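Local coordinates for hypothetical protein PH0226 (Pyrococcus horikoshii, PDB 1VE3) that binds S-adenosylmethionine and is probably a SAM-dependent methyltransferase, though the substrate it would methylate is not known, at residues Pro11-Ile16 and Arg22-Thr27; Val42-Cys47 and Gly51-Leu56; Asp93-Ser98 and Pro118-Gln123. All blocks are in the same frame, centred on the assembly; numbering follows the deposited sequence.

Contact 1. Residues Pro11-Ile16 and Arg22-Thr27; sequences PTYTDI and RSRIET. With SAM (S-adenosylmethionine), chain C.
Arg24 reaches from helix 19-34 to the loop residues Thr12 and Tyr13, and nearly all the close packing of the contact gathers round its far end. The Tyr13 atom CD1 stands over the centre of one guanidinium face, 3.3 Å from Arg24 CZ, with ring and guanidinium planes turned 67° apart, so the two groups do not stack flat. Thr12 CG2 lies 3.2 Å from Arg24 CD, the side chains crossing at about a right angle, and the same methyl covers the centre of the Tyr13 ring. A bend at chi3 (56°) turns the end of the arginine between ring and loop backbone, where NH1 gives the carbonyl Thr12 O a weak, bent bond of 2.8 Å. On the opposite ring face sits the transferable methyl of S-adenosylmethionine, its CE 3.3 Å from Tyr13 CD1.

The loop and helix cover the methionine end of the cofactor, consistent with the N-terminal lid found in Rossmann-like methyltransferases. Arg24 NH2 binds the cofactor carboxylate at OXT, at a modelled distance that is very short, and forms a salt bridge with Asp111 as well. Such a pair of anionic partners would be expected to hold the guanidinium charge in place.

Toward Ile16 and Arg22 the segments are held far more loosely. The nearest approach there is 3.9 Å, from Arg22 CG to Ile16 O, and the extended, partly exposed Arg22 chain packs on Arg190 of the second subunit.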
loop_
_atom_site.group_PDB
_atom_site.type_symbol
_atom_site.label_atom_id
_atom_site.label_comp_id
_atom_site.label_asym_id
_atom_site.label_seq_id
_atom_site.Cartn_x
_atom_site.Cartn_y
_atom_site.Cartn_z
ATOM N N PRO A 11 -3.897 -1.797 -9.755
ATOM C CA PRO A 11 -3.525 -2.823 -8.781
ATOM C C PRO A 11 -4.286 -2.757 -7.463
ATOM O O PRO A 11 -4.319 -3.735 -6.712
ATOM C CB PRO A 11 -2.039 -2.563 -8.587
ATOM C CG PRO A 11 -1.985 -1.069 -8.615
ATOM C CD PRO A 11 -2.875 -0.735 -9.804
ATOM N N THR A 12 -4.891 -1.604 -7.191
ATOM C CA THR A 12 -5.633 -1.365 -5.953
ATOM C C THR A 12 -6.494 -2.517 -5.435
ATOM O O THR A 12 -6.558 -2.756 -4.235
ATOM C CB THR A 12 -6.545 -0.131 -6.092
ATOM O OG1 THR A 12 -5.817 0.926 -6.727
ATOM C CG2 THR A 12 -7.004 0.342 -4.723
ATOM N N TYR A 13 -7.149 -3.242 -6.329
ATOM C CA TYR A 13 -8.009 -4.324 -5.883
ATOM C C TYR A 13 -7.597 -5.695 -6.407
ATOM O O TYR A 13 -8.276 -6.694 -6.146
ATOM C CB TYR A 13 -9.448 -4.013 -6.297
ATOM C CG TYR A 13 -9.903 -2.622 -5.892
ATOM C CD1 TYR A 13 -10.218 -2.325 -4.560
ATOM C CD2 TYR A 13 -10.034 -1.612 -6.842
ATOM C CE1 TYR A 13 -10.661 -1.050 -4.190
ATOM C CE2 TYR A 13 -10.471 -0.337 -6.486
ATOM C CZ TYR A 13 -10.783 -0.065 -5.163
ATOM O OH TYR A 13 -11.217 1.190 -4.820
ATOM N N THR A 14 -6.477 -5.754 -7.123
ATOM C CA THR A 14 -6.037 -7.024 -7.685
ATOM C C THR A 14 -4.620 -7.462 -7.355
ATOM O O THR A 14 -4.304 -8.636 -7.484
ATOM C CB THR A 14 -6.209 -7.027 -9.216
ATOM O OG1 THR A 14 -5.534 -5.892 -9.777
ATOM C CG2 THR A 14 -7.686 -6.955 -9.574
ATOM N N ASP A 15 -3.776 -6.533 -6.912
ATOM C CA ASP A 15 -2.393 -6.865 -6.575
ATOM C C ASP A 15 -2.130 -6.681 -5.085
ATOM O O ASP A 15 -1.708 -5.611 -4.640
ATOM C CB ASP A 15 -1.430 -5.993 -7.389
ATOM C CG ASP A 15 0.025 -6.358 -7.159
ATOM O OD1 ASP A 15 0.309 -7.207 -6.289
ATOM O OD2 ASP A 15 0.885 -5.785 -7.853
ATOM N N ILE A 16 -2.367 -7.747 -4.326
ATOM C CA ILE A 16 -2.205 -7.746 -2.875
ATOM C C ILE A 16 -0.864 -7.229 -2.377
ATOM O O ILE A 16 -0.770 -6.768 -1.244
ATOM C CB ILE A 16 -2.444 -9.168 -2.285
ATOM C CG1 ILE A 16 -3.892 -9.599 -2.545
ATOM C CG2 ILE A 16 -2.186 -9.169 -0.785
ATOM C CD1 ILE A 16 -4.220 -11.000 -2.045
ATOM N N ARG A 22 -1.873 -2.442 -0.184
ATOM C CA ARG A 22 -1.382 -2.455 1.192
ATOM C C ARG A 22 -1.896 -1.248 1.959
ATOM O O ARG A 22 -2.237 -1.349 3.136
ATOM C CB ARG A 22 0.147 -2.475 1.221
ATOM C CG ARG A 22 0.750 -3.782 0.732
ATOM C CD ARG A 22 2.273 -3.780 0.860
ATOM N NE ARG A 22 2.824 -5.112 0.623
ATOM C CZ ARG A 22 4.103 -5.439 0.789
ATOM N NH1 ARG A 22 4.978 -4.528 1.195
ATOM N NH2 ARG A 22 4.504 -6.682 0.552
ATOM N N SER A 23 -1.946 -0.109 1.279
ATOM C CA SER A 23 -2.437 1.127 1.870
ATOM C C SER A 23 -3.863 0.940 2.386
ATOM O O SER A 23 -4.202 1.396 3.478
ATOM C CB SER A 23 -2.415 2.250 0.831
ATOM O OG SER A 23 -3.039 3.415 1.344
ATOM N N ARG A 24 -4.694 0.269 1.591
ATOM C CA ARG A 24 -6.081 0.017 1.961
ATOM C C ARG A 24 -6.152 -0.901 3.178
ATOM O O ARG A 24 -6.925 -0.661 4.107
ATOM C CB ARG A 24 -6.824 -0.609 0.785
ATOM C CG ARG A 24 -6.895 0.289 -0.448
ATOM C CD ARG A 24 -7.380 -0.492 -1.650
ATOM N NE ARG A 24 -8.661 -1.112 -1.372
ATOM C CZ ARG A 24 -8.921 -2.406 -1.509
ATOM N NH1 ARG A 24 -7.992 -3.252 -1.933
ATOM N NH2 ARG A 24 -10.122 -2.852 -1.193
ATOM N N ILE A 25 -5.337 -1.951 3.175
ATOM C CA ILE A 25 -5.313 -2.888 4.287
ATOM C C ILE A 25 -4.895 -2.202 5.587
ATOM O O ILE A 25 -5.610 -2.255 6.588
ATOM C CB ILE A 25 -4.346 -4.067 4.000
ATOM C CG1 ILE A 25 -4.950 -4.977 2.930
ATOM C CG2 ILE A 25 -4.065 -4.848 5.274
ATOM C CD1 ILE A 25 -4.076 -6.152 2.546
ATOM N N GLU A 26 -3.749 -1.537 5.566
ATOM C CA GLU A 26 -3.244 -0.883 6.764
ATOM C C GLU A 26 -4.124 0.258 7.269
ATOM O O GLU A 26 -4.047 0.644 8.437
ATOM C CB GLU A 26 -1.810 -0.404 6.517
ATOM C CG GLU A 26 -0.906 -1.524 6.007
ATOM C CD GLU A 26 0.551 -1.123 5.887
ATOM O OE1 GLU A 26 0.834 -0.013 5.380
ATOM O OE2 GLU A 26 1.417 -1.929 6.290
ATOM N N THR A 27 -4.966 0.801 6.400
ATOM C CA THR A 27 -5.847 1.875 6.830
ATOM C C THR A 27 -7.033 1.279 7.591
ATOM O O THR A 27 -7.425 1.782 8.641
ATOM C CB THR A 27 -6.360 2.704 5.628
ATOM O OG1 THR A 27 -5.283 3.487 5.093
ATOM C CG2 THR A 27 -7.486 3.636 6.054
HETATM N N SAM C . -13.523 -6.654 -1.043
HETATM C CA SAM C . -12.547 -6.471 -2.157
HETATM C C SAM C . -11.324 -5.717 -1.641
HETATM O O SAM C . -10.208 -6.056 -2.057
HETATM O OXT SAM C . -11.566 -4.783 -0.815
HETATM C CB SAM C . -13.212 -5.663 -3.225
HETATM C CG SAM C . -12.654 -5.869 -4.545
HETATM S SD SAM C . -13.450 -4.881 -5.874
HETATM C CE SAM C . -13.206 -3.269 -5.468
HETATM C "C5'" SAM C . -15.179 -5.378 -5.846
HETATM C "C4'" SAM C . -15.506 -6.939 -6.101
HETATM O "O4'" SAM C . -16.959 -7.146 -6.028
HETATM C "C3'" SAM C . -15.176 -7.411 -7.509
HETATM O "O3'" SAM C . -14.042 -8.346 -7.150
HETATM C "C2'" SAM C . -16.266 -8.277 -8.041
HETATM O "O2'" SAM C . -16.054 -9.468 -8.733
HETATM C "C1'" SAM C . -17.191 -8.326 -6.768
HETATM N N9 SAM C . -18.613 -8.463 -7.107
HETATM C C8 SAM C . -19.451 -7.739 -7.954
HETATM N N7 SAM C . -20.685 -8.182 -7.983
HETATM C C5 SAM C . -20.682 -9.241 -7.130
HETATM C C6 SAM C . -21.699 -10.193 -6.683
HETATM N N6 SAM C . -22.969 -10.148 -7.119
HETATM N N1 SAM C . -21.347 -11.203 -5.762
HETATM C C2 SAM C . -20.060 -11.283 -5.295
HETATM N N3 SAM C . -19.040 -10.451 -5.645
HETATM C C4 SAM C . -19.405 -9.441 -6.570
#

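Contact 2. Residues Val42-Cys47 and Gly51-Leu56; sequences VLDLAC and GFSFLL. With SAM (S-adenosylmethionine), chain C.
The Phe52 ring, the carboxylate of Asp44 and the cofactor carboxylate are the flat groups here, and Asp44 is the one that ties strand to helix. Phe52 meets the cofactor obliquely, neither face-on nor edge-on: its CE2 is 3.7 Å from OXT of S-adenosylmethionine. Only its CB stays near the strand, since the ring leads off to pack on Arg24 and Ile110. On the Asp44 carboxylate, OD2 accepts from Ser53 OG at 2.8 Å through its anti lone pair, the one turned away from OD1. With CG anti to the backbone N (chi1 -168°), the carboxylate projects from the strand to the first turn of the helix.

A water adds a second link. It lies 2.5 Å from Asp44 OD2 and 2.7 Å from Cys47 O, and it accepts from Phe52 N, so the water links the start of the helix, the loop and the strand end.

Strand 41-45, helix 51-58 and strand 62-67 make a beta-alpha-beta unit of the Rossmann-like fold, and the intervening loop corresponds to the glycine-rich signature loop of Rossmann-like methyltransferases. In keeping with such a unit, strand 42-45 and helix 51-56 run nearly antiparallel (164°), their axes 9.1 Å apart. At the turn Ala46 O accepts from the cofactor amino group N at 2.7 Å. Ala46 CB lies 3.4 Å from O4' of the cofactor ribose, so this single residue meets both the amino-acid and nucleoside parts of the ligand.

Farther from the pocket the join becomes apolar. Val42 CG1 and Leu56 CD1 approach to 3.5 Å, tighter than usual for two carbons, with the side chains crossing at about a right angle; Val63 of the next strand also packs on Leu56.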
loop_
_atom_site.group_PDB
_atom_site.type_symbol
_atom_site.label_atom_id
_atom_site.label_comp_id
_atom_site.label_asym_id
_atom_site.label_seq_id
_atom_site.Cartn_x
_atom_site.Cartn_y
_atom_site.Cartn_z
ATOM N N VAL A 42 -15.790 -15.800 9.728
ATOM C CA VAL A 42 -15.974 -14.604 8.914
ATOM C C VAL A 42 -16.247 -14.873 7.436
ATOM O O VAL A 42 -15.672 -15.783 6.841
ATOM C CB VAL A 42 -14.735 -13.684 9.001
ATOM C CG1 VAL A 42 -15.008 -12.372 8.285
ATOM C CG2 VAL A 42 -14.369 -13.437 10.456
ATOM N N LEU A 43 -17.135 -14.070 6.853
ATOM C CA LEU A 43 -17.457 -14.184 5.435
ATOM C C LEU A 43 -16.990 -12.911 4.723
ATOM O O LEU A 43 -17.444 -11.807 5.038
ATOM C CB LEU A 43 -18.963 -14.357 5.220
ATOM C CG LEU A 43 -19.390 -14.247 3.745
ATOM C CD1 LEU A 43 -18.816 -15.414 2.968
ATOM C CD2 LEU A 43 -20.916 -14.227 3.626
ATOM N N ASP A 44 -16.068 -13.069 3.778
ATOM C CA ASP A 44 -15.551 -11.936 3.013
ATOM C C ASP A 44 -16.384 -11.862 1.729
ATOM O O ASP A 44 -16.044 -12.478 0.718
ATOM C CB ASP A 44 -14.068 -12.152 2.670
ATOM C CG ASP A 44 -13.401 -10.895 2.140
ATOM O OD1 ASP A 44 -14.119 -9.917 1.847
ATOM O OD2 ASP A 44 -12.155 -10.882 2.011
ATOM N N LEU A 45 -17.478 -11.113 1.782
ATOM C CA LEU A 45 -18.377 -10.986 0.642
ATOM C C LEU A 45 -17.784 -10.053 -0.418
ATOM O O LEU A 45 -17.460 -8.890 -0.133
ATOM C CB LEU A 45 -19.742 -10.483 1.125
ATOM C CG LEU A 45 -20.934 -10.707 0.188
ATOM C CD1 LEU A 45 -20.968 -12.157 -0.273
ATOM C CD2 LEU A 45 -22.215 -10.348 0.917
ATOM N N ALA A 46 -17.668 -10.568 -1.642
ATOM C CA ALA A 46 -17.062 -9.824 -2.748
ATOM C C ALA A 46 -15.608 -9.597 -2.308
ATOM O O ALA A 46 -15.146 -8.460 -2.210
ATOM C CB ALA A 46 -17.790 -8.476 -2.960
ATOM N N CYS A 47 -14.905 -10.702 -2.043
ATOM C CA CYS A 47 -13.520 -10.671 -1.557
ATOM C C CYS A 47 -12.417 -10.240 -2.524
ATOM O O CYS A 47 -11.290 -9.977 -2.096
ATOM C CB CYS A 47 -13.142 -12.042 -0.987
ATOM S SG CYS A 47 -13.223 -13.386 -2.197
ATOM N N GLY A 51 -7.220 -10.271 -0.259
ATOM C CA GLY A 51 -6.336 -9.563 0.644
ATOM C C GLY A 51 -6.818 -9.437 2.085
ATOM O O GLY A 51 -6.063 -9.701 3.026
ATOM N N PHE A 52 -8.069 -9.031 2.282
ATOM C CA PHE A 52 -8.569 -8.869 3.643
ATOM C C PHE A 52 -8.848 -10.205 4.318
ATOM O O PHE A 52 -8.955 -10.279 5.536
ATOM C CB PHE A 52 -9.810 -7.967 3.645
ATOM C CG PHE A 52 -9.487 -6.518 3.453
ATOM C CD1 PHE A 52 -9.089 -5.736 4.528
ATOM C CD2 PHE A 52 -9.502 -5.952 2.185
ATOM C CE1 PHE A 52 -8.707 -4.408 4.346
ATOM C CE2 PHE A 52 -9.122 -4.619 1.991
ATOM C CZ PHE A 52 -8.725 -3.851 3.074
ATOM N N SER A 53 -8.956 -11.260 3.523
ATOM C CA SER A 53 -9.186 -12.582 4.080
ATOM C C SER A 53 -7.902 -13.021 4.788
ATOM O O SER A 53 -7.918 -13.350 5.970
ATOM C CB SER A 53 -9.550 -13.569 2.970
ATOM O OG SER A 53 -10.819 -13.263 2.421
ATOM N N PHE A 54 -6.789 -13.004 4.059
ATOM C CA PHE A 54 -5.502 -13.390 4.623
ATOM C C PHE A 54 -5.214 -12.575 5.877
ATOM O O PHE A 54 -4.701 -13.097 6.864
ATOM C CB PHE A 54 -4.391 -13.192 3.588
ATOM C CG PHE A 54 -4.635 -13.926 2.303
ATOM C CD1 PHE A 54 -4.988 -15.274 2.319
ATOM C CD2 PHE A 54 -4.558 -13.269 1.079
ATOM C CE1 PHE A 54 -5.268 -15.953 1.143
ATOM C CE2 PHE A 54 -4.837 -13.942 -0.110
ATOM C CZ PHE A 54 -5.195 -15.290 -0.077
ATOM N N LEU A 55 -5.549 -11.292 5.844
ATOM C CA LEU A 55 -5.322 -10.442 7.008
ATOM C C LEU A 55 -6.072 -10.978 8.231
ATOM O O LEU A 55 -5.497 -11.101 9.314
ATOM C CB LEU A 55 -5.780 -9.013 6.728
ATOM C CG LEU A 55 -5.703 -8.081 7.934
ATOM C CD1 LEU A 55 -4.250 -7.907 8.337
ATOM C CD2 LEU A 55 -6.337 -6.738 7.592
ATOM N N LEU A 56 -7.355 -11.290 8.061
ATOM C CA LEU A 56 -8.158 -11.805 9.167
ATOM C C LEU A 56 -7.688 -13.186 9.596
ATOM O O LEU A 56 -7.649 -13.494 10.787
ATOM C CB LEU A 56 -9.643 -11.865 8.791
ATOM C CG LEU A 56 -10.408 -10.540 8.669
ATOM C CD1 LEU A 56 -11.902 -10.833 8.516
ATOM C CD2 LEU A 56 -10.169 -9.685 9.907
HETATM N N SAM C . -13.523 -6.654 -1.043
HETATM C CA SAM C . -12.547 -6.471 -2.157
HETATM C C SAM C . -11.324 -5.717 -1.641
HETATM O O SAM C . -10.208 -6.056 -2.057
HETATM O OXT SAM C . -11.566 -4.783 -0.815
HETATM C CB SAM C . -13.212 -5.663 -3.225
HETATM C CG SAM C . -12.654 -5.869 -4.545
HETATM S SD SAM C . -13.450 -4.881 -5.874
HETATM C CE SAM C . -13.206 -3.269 -5.468
HETATM C "C5'" SAM C . -15.179 -5.378 -5.846
HETATM C "C4'" SAM C . -15.506 -6.939 -6.101
HETATM O "O4'" SAM C . -16.959 -7.146 -6.028
HETATM C "C3'" SAM C . -15.176 -7.411 -7.509
HETATM O "O3'" SAM C . -14.042 -8.346 -7.150
HETATM C "C2'" SAM C . -16.266 -8.277 -8.041
HETATM O "O2'" SAM C . -16.054 -9.468 -8.733
HETATM C "C1'" SAM C . -17.191 -8.326 -6.768
HETATM N N9 SAM C . -18.613 -8.463 -7.107
HETATM C C8 SAM C . -19.451 -7.739 -7.954
HETATM N N7 SAM C . -20.685 -8.182 -7.983
HETATM C C5 SAM C . -20.682 -9.241 -7.130
HETATM C C6 SAM C . -21.699 -10.193 -6.683
HETATM N N6 SAM C . -22.969 -10.148 -7.119
HETATM N N1 SAM C . -21.347 -11.203 -5.762
HETATM C C2 SAM C . -20.060 -11.283 -5.295
HETATM N N3 SAM C . -19.040 -10.451 -5.645
HETATM C C4 SAM C . -19.405 -9.441 -6.570
HETATM O O HOH W 1 -10.449 -9.808 0.455
#

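Contact 3. Residues Asp93-Ser98 and Pro118-Gln123; sequences DARKLS and PLELNQ. With SAM (S-adenosylmethionine), chain C.
Arg95 carries the whole contact from the loop side, lying alongside Glu120 and Gln123 of helix 118-131 with all three side chains pointing the same way. Ionic pairing comes first. Across the segments Arg95 NH1 forms a long salt bridge with Glu120 OE2, 3.4 Å apart, and the guanidinium and carboxylate planes stand nearly perpendicular (89°). At this length the pair is a salt bridge without a hydrogen bond; the other oxygen, Glu120 OE1, takes the backbone N of Glu117.

Within the loop the ionic grip is closer and flatter. Arg95 meets Asp93 side-on with two nitrogens: NH2 lies 2.6 Å from OD2 and NE lies 3.1 Å from OD1, both acceptors close to the guanidinium plane. A bend at chi3 (-55°) folds the arginine back over its own turn toward this carboxylate, joining Asp93, Arg95 and Glu120 in one salt-bridge network.

Hydrogen bonds to the backbone and ligand make the second group. Asp93 OD1 also accepts from Arg95 N, met from above the carboxylate plane, which defines an Asx turn superposed on the type I beta turn Asp93-Lys96. This is the adenine-recognition loop of the Rossmann-like methyltransferase fold: the same OD1 accepts from adenine N6 at 2.8 Å, and Ala94 N donates to N1 along a nearly straight 174° path. Arg95, itself beside adenine N6, probably holds the aspartate in position for the adenine amino group.

Van der Waals packing completes the join, with Gln123 OE1 3.4 Å from Arg95 CD and Glu120 CB 3.9 Å from that same carbon.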
loop_
_atom_site.group_PDB
_atom_site.type_symbol
_atom_site.label_atom_id
_atom_site.label_comp_id
_atom_site.label_asym_id
_atom_site.label_seq_id
_atom_site.Cartn_x
_atom_site.Cartn_y
_atom_site.Cartn_z
ATOM N N ASP A 93 -22.504 -15.559 -5.679
ATOM C CA ASP A 93 -23.194 -14.287 -5.862
ATOM C C ASP A 93 -23.668 -13.738 -4.521
ATOM O O ASP A 93 -24.462 -14.376 -3.828
ATOM C CB ASP A 93 -24.393 -14.484 -6.784
ATOM C CG ASP A 93 -25.024 -13.170 -7.221
ATOM O OD1 ASP A 93 -24.847 -12.142 -6.530
ATOM O OD2 ASP A 93 -25.713 -13.173 -8.256
ATOM N N ALA A 94 -23.188 -12.547 -4.172
ATOM C CA ALA A 94 -23.537 -11.905 -2.911
ATOM C C ALA A 94 -25.034 -11.677 -2.790
ATOM O O ALA A 94 -25.558 -11.583 -1.680
ATOM C CB ALA A 94 -22.798 -10.569 -2.776
ATOM N N ARG A 95 -25.711 -11.582 -3.932
ATOM C CA ARG A 95 -27.154 -11.354 -3.964
ATOM C C ARG A 95 -27.941 -12.608 -3.580
ATOM O O ARG A 95 -29.107 -12.518 -3.199
ATOM C CB ARG A 95 -27.581 -10.874 -5.354
ATOM C CG ARG A 95 -26.982 -9.526 -5.752
ATOM C CD ARG A 95 -27.230 -9.218 -7.219
ATOM N NE ARG A 95 -26.744 -10.292 -8.078
ATOM C CZ ARG A 95 -26.920 -10.357 -9.395
ATOM N NH1 ARG A 95 -27.581 -9.401 -10.045
ATOM N NH2 ARG A 95 -26.437 -11.393 -10.065
ATOM N N LYS A 96 -27.299 -13.769 -3.670
ATOM C CA LYS A 96 -27.948 -15.029 -3.318
ATOM C C LYS A 96 -26.931 -16.101 -2.934
ATOM O O LYS A 96 -26.497 -16.892 -3.772
ATOM C CB LYS A 96 -28.812 -15.536 -4.476
ATOM C CG LYS A 96 -29.610 -16.790 -4.117
ATOM C CD LYS A 96 -30.454 -16.549 -2.862
ATOM C CE LYS A 96 -31.076 -17.837 -2.323
ATOM N NZ LYS A 96 -30.046 -18.815 -1.870
ATOM N N LEU A 97 -26.571 -16.124 -1.654
ATOM C CA LEU A 97 -25.599 -17.072 -1.122
ATOM C C LEU A 97 -26.244 -18.410 -0.802
ATOM O O LEU A 97 -27.422 -18.471 -0.449
ATOM C CB LEU A 97 -24.967 -16.501 0.143
ATOM C CG LEU A 97 -24.340 -15.114 -0.003
ATOM C CD1 LEU A 97 -24.079 -14.534 1.382
ATOM C CD2 LEU A 97 -23.054 -15.206 -0.817
ATOM N N SER A 98 -25.458 -19.478 -0.907
ATOM C CA SER A 98 -25.951 -20.825 -0.643
ATOM C C SER A 98 -25.735 -21.288 0.795
ATOM O O SER A 98 -26.125 -22.401 1.146
ATOM C CB SER A 98 -25.272 -21.826 -1.578
ATOM O OG SER A 98 -23.909 -21.986 -1.228
ATOM N N PRO A 118 -29.664 -0.177 -6.547
ATOM C CA PRO A 118 -30.528 -0.313 -5.366
ATOM C C PRO A 118 -31.179 -1.670 -5.093
ATOM O O PRO A 118 -31.034 -2.221 -3.994
ATOM C CB PRO A 118 -31.549 0.807 -5.559
ATOM C CG PRO A 118 -30.698 1.888 -6.190
ATOM C CD PRO A 118 -29.918 1.100 -7.240
ATOM N N LEU A 119 -31.883 -2.230 -6.065
ATOM C CA LEU A 119 -32.534 -3.510 -5.808
ATOM C C LEU A 119 -31.558 -4.659 -5.581
ATOM O O LEU A 119 -31.907 -5.652 -4.946
ATOM C CB LEU A 119 -33.517 -3.862 -6.935
ATOM C CG LEU A 119 -33.012 -4.084 -8.359
ATOM C CD1 LEU A 119 -32.173 -5.358 -8.438
ATOM C CD2 LEU A 119 -34.213 -4.194 -9.283
ATOM N N GLU A 120 -30.338 -4.528 -6.089
ATOM C CA GLU A 120 -29.337 -5.580 -5.918
ATOM C C GLU A 120 -28.699 -5.458 -4.539
ATOM O O GLU A 120 -28.461 -6.462 -3.860
ATOM C CB GLU A 120 -28.244 -5.479 -6.997
ATOM C CG GLU A 120 -28.781 -5.510 -8.430
ATOM C CD GLU A 120 -27.685 -5.386 -9.480
ATOM O OE1 GLU A 120 -26.751 -4.581 -9.265
ATOM O OE2 GLU A 120 -27.769 -6.083 -10.524
ATOM N N LEU A 121 -28.413 -4.227 -4.126
ATOM C CA LEU A 121 -27.813 -4.033 -2.814
ATOM C C LEU A 121 -28.844 -4.435 -1.761
ATOM O O LEU A 121 -28.484 -4.894 -0.686
ATOM C CB LEU A 121 -27.384 -2.580 -2.608
ATOM C CG LEU A 121 -26.585 -2.348 -1.321
ATOM C CD1 LEU A 121 -25.363 -3.264 -1.298
ATOM C CD2 LEU A 121 -26.164 -0.895 -1.229
ATOM N N ASN A 122 -30.127 -4.268 -2.086
ATOM C CA ASN A 122 -31.192 -4.648 -1.167
ATOM C C ASN A 122 -31.131 -6.157 -0.937
ATOM O O ASN A 122 -31.264 -6.619 0.194
ATOM C CB ASN A 122 -32.566 -4.274 -1.736
ATOM C CG ASN A 122 -33.714 -4.804 -0.884
ATOM O OD1 ASN A 122 -34.637 -5.449 -1.391
ATOM N ND2 ASN A 122 -33.661 -4.533 0.414
ATOM N N GLN A 123 -30.920 -6.915 -2.012
ATOM C CA GLN A 123 -30.838 -8.376 -1.937
ATOM C C GLN A 123 -29.614 -8.811 -1.134
ATOM O O GLN A 123 -29.681 -9.758 -0.357
ATOM C CB GLN A 123 -30.766 -8.984 -3.344
ATOM C CG GLN A 123 -31.811 -8.439 -4.310
ATOM C CD GLN A 123 -31.517 -8.778 -5.769
ATOM O OE1 GLN A 123 -30.388 -8.632 -6.241
ATOM N NE2 GLN A 123 -32.542 -9.219 -6.492
HETATM N N SAM C . -13.523 -6.654 -1.043
HETATM C CA SAM C . -12.547 -6.471 -2.157
HETATM C C SAM C . -11.324 -5.717 -1.641
HETATM O O SAM C . -10.208 -6.056 -2.057
HETATM O OXT SAM C . -11.566 -4.783 -0.815
HETATM C CB SAM C . -13.212 -5.663 -3.225
HETATM C CG SAM C . -12.654 -5.869 -4.545
HETATM S SD SAM C . -13.450 -4.881 -5.874
HETATM C CE SAM C . -13.206 -3.269 -5.468
HETATM C "C5'" SAM C . -15.179 -5.378 -5.846
HETATM C "C4'" SAM C . -15.506 -6.939 -6.101
HETATM O "O4'" SAM C . -16.959 -7.146 -6.028
HETATM C "C3'" SAM C . -15.176 -7.411 -7.509
HETATM O "O3'" SAM C . -14.042 -8.346 -7.150
HETATM C "C2'" SAM C . -16.266 -8.277 -8.041
HETATM O "O2'" SAM C . -16.054 -9.468 -8.733
HETATM C "C1'" SAM C . -17.191 -8.326 -6.768
HETATM N N9 SAM C . -18.613 -8.463 -7.107
HETATM C C8 SAM C . -19.451 -7.739 -7.954
HETATM N N7 SAM C . -20.685 -8.182 -7.983
HETATM C C5 SAM C . -20.682 -9.241 -7.130
HETATM C C6 SAM C . -21.699 -10.193 -6.683
HETATM N N6 SAM C . -22.969 -10.148 -7.119
HETATM N N1 SAM C . -21.347 -11.203 -5.762
HETATM C C2 SAM C . -20.060 -11.283 -5.295
HETATM N N3 SAM C . -19.040 -10.451 -5.645
HETATM C C4 SAM C . -19.405 -9.441 -6.570
#

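How the contacts relate
From the N terminus the chain meets the three contacts in series, with none nested or crossed. Contact 1 closes the short loop into helix 19-34; contact 2 spans the turn between strand 41-45 and helix 51-58; contact 3 closes a longer excursion that includes strand 104-110 before helix 118-131. Contacts 1 and 2 touch directly, through Ile16 on Phe54 and Ile25 on Leu55, packing the N-terminal segment against the first helix of the Rossmann-like core. Contact 2 joins contact 3 through Leu45 on Ala94 and Leu43 on Leu97. Contacts 1 and 3 lie about 25 Å apart between centres and are bridged by S-adenosylmethionine, which touches all three.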